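Local structure of Lmo0651 protein (Listeria monocytogenes serovar 1/2a, 6EP3) at residues Leu15-Glu18 with Lys19-Gly23. The protein is a GntR-family transcription factor that controls expression of the Agr system in Listeria monocytogenes and mediates virulence, probably by binding specific regulatory DNA. Sequence-based numbering, arbitrary orientation.
Sequences LLLE and KIKNG
Glu18 and Lys21 run side by side and point the same way from the C-terminal part of helix 8-21, where a salt bridge joins Glu18 OE2 to Lys21 NZ at 3.4 Å. Glu18 OE1 is almost as near, 3.5 Å from Lys21 NZ, and Glu18 OE2 also lies against Lys21 CE (3.2 Å). Two bends bring the charges together: the glutamate folds back at chi2 (-65°), and the lysine is nearly eclipsed at chi3 (-14°), which turns its end toward the carboxylate. Nearer the backbone, the lysine's methylenes pass the Leu17 side chain at a slant, with Lys21 CD 4.1 Å from Leu17 CG.

Ile20 N bonds weakly to the carbonyls of both Leu17 and Leu16, and Lys21 N to those of Glu18 and Leu17. Asn22 N to Glu18 O is much straighter, 2.8 Å with an N-H...O angle of 172°. The first torsion of Asn22 sets CG between its own backbone N and carbonyl carbon, turning the amide back toward the helix: Asn22 CG lies 3.1 Å from Glu18 O, and Asn22 OD1 accepts from Glu24 N. Gly23 leaves helical geometry with positive phi.

Within the GntR-type winged-helix domain, Leu16 packs on Leu36 of helix 33-40 and on Ile51 and Leu54 of helix 44-56. Lys19 reaches Glu39 in a second salt bridge, while Leu17 and Lys21 rest on His162 and Phe163 of helix 147-163, joining this domain to the FCD helices.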
loop_
_atom_site.group_PDB
_atom_site.type_symbol
_atom_site.label_atom_id
_atom_site.label_comp_id
_atom_site.label_asym_id
_atom_site.label_seq_id
_atom_site.Cartn_x
_atom_site.Cartn_y
_atom_site.Cartn_z
ATOM N N LEU B 15 22.860 2.005 -5.572
ATOM C CA LEU B 15 23.949 1.311 -4.898
ATOM C C LEU B 15 23.435 0.619 -3.644
ATOM O O LEU B 15 23.553 -0.605 -3.496
ATOM C CB LEU B 15 25.067 2.299 -4.565
ATOM C CG LEU B 15 26.048 2.570 -5.709
ATOM C CD1 LEU B 15 27.160 3.507 -5.259
ATOM C CD2 LEU B 15 26.619 1.270 -6.260
ATOM N N LEU B 16 22.797 1.390 -2.759
ATOM C CA LEU B 16 22.253 0.803 -1.543
ATOM C C LEU B 16 21.284 -0.320 -1.877
ATOM O O LEU B 16 21.347 -1.404 -1.280
ATOM C CB LEU B 16 21.567 1.882 -0.706
ATOM C CG LEU B 16 21.317 1.529 0.758
ATOM C CD1 LEU B 16 22.629 1.179 1.437
ATOM C CD2 LEU B 16 20.628 2.677 1.477
ATOM N N LEU B 17 20.433 -0.107 -2.884
ATOM C CA LEU B 17 19.450 -1.123 -3.234
ATOM C C LEU B 17 20.131 -2.416 -3.643
ATOM O O LEU B 17 19.670 -3.512 -3.291
ATOM C CB LEU B 17 18.550 -0.620 -4.362
ATOM C CG LEU B 17 17.564 -1.661 -4.894
ATOM C CD1 LEU B 17 16.628 -2.110 -3.784
ATOM C CD2 LEU B 17 16.774 -1.114 -6.071
ATOM N N GLU B 18 21.265 -2.312 -4.339
ATOM C CA GLU B 18 21.918 -3.533 -4.776
ATOM C C GLU B 18 22.539 -4.254 -3.590
ATOM O O GLU B 18 22.522 -5.490 -3.538
ATOM C CB GLU B 18 22.965 -3.208 -5.842
ATOM C CG GLU B 18 22.392 -2.407 -7.008
ATOM C CD GLU B 18 21.352 -3.155 -7.819
ATOM O OE1 GLU B 18 20.368 -2.518 -8.251
ATOM O OE2 GLU B 18 21.466 -4.387 -7.951
ATOM N N LYS B 19 22.989 -3.494 -2.584
ATOM C CA LYS B 19 23.452 -4.103 -1.342
ATOM C C LYS B 19 22.331 -4.858 -0.649
ATOM O O LYS B 19 22.589 -5.809 0.097
ATOM C CB LYS B 19 24.023 -3.031 -0.414
ATOM C CG LYS B 19 25.466 -2.661 -0.698
ATOM C CD LYS B 19 26.135 -2.116 0.550
ATOM C CE LYS B 19 27.646 -2.177 0.444
ATOM N NZ LYS B 19 28.294 -2.035 1.779
ATOM N N ILE B 20 21.083 -4.463 -0.896
ATOM C CA ILE B 20 19.970 -5.197 -0.317
ATOM C C ILE B 20 19.679 -6.445 -1.134
ATOM O O ILE B 20 19.247 -7.466 -0.584
ATOM C CB ILE B 20 18.733 -4.288 -0.220
ATOM C CG1 ILE B 20 19.093 -2.969 0.469
ATOM C CG2 ILE B 20 17.606 -4.990 0.519
ATOM C CD1 ILE B 20 19.784 -3.140 1.803
ATOM N N LYS B 21 19.936 -6.407 -2.440
ATOM C CA LYS B 21 19.543 -7.522 -3.289
ATOM C C LYS B 21 20.606 -8.612 -3.350
ATOM O O LYS B 21 20.279 -9.797 -3.237
ATOM C CB LYS B 21 19.213 -7.009 -4.693
ATOM C CG LYS B 21 17.979 -6.111 -4.709
ATOM C CD LYS B 21 17.602 -5.606 -6.095
ATOM C CE LYS B 21 18.700 -5.814 -7.116
ATOM N NZ LYS B 21 18.255 -5.358 -8.461
ATOM N N ASN B 22 21.877 -8.241 -3.513
ATOM C CA ASN B 22 22.937 -9.241 -3.546
ATOM C C ASN B 22 23.202 -9.867 -2.181
ATOM O O ASN B 22 23.900 -10.884 -2.112
ATOM C CB ASN B 22 24.220 -8.631 -4.117
ATOM C CG ASN B 22 24.796 -7.532 -3.244
ATOM O OD1 ASN B 22 24.247 -7.192 -2.196
ATOM N ND2 ASN B 22 25.909 -6.961 -3.685
ATOM N N GLY B 23 22.675 -9.288 -1.108
ATOM C CA GLY B 23 22.794 -9.863 0.214
ATOM C C GLY B 23 23.924 -9.338 1.067
ATOM O O GLY B 23 24.200 -9.923 2.121
#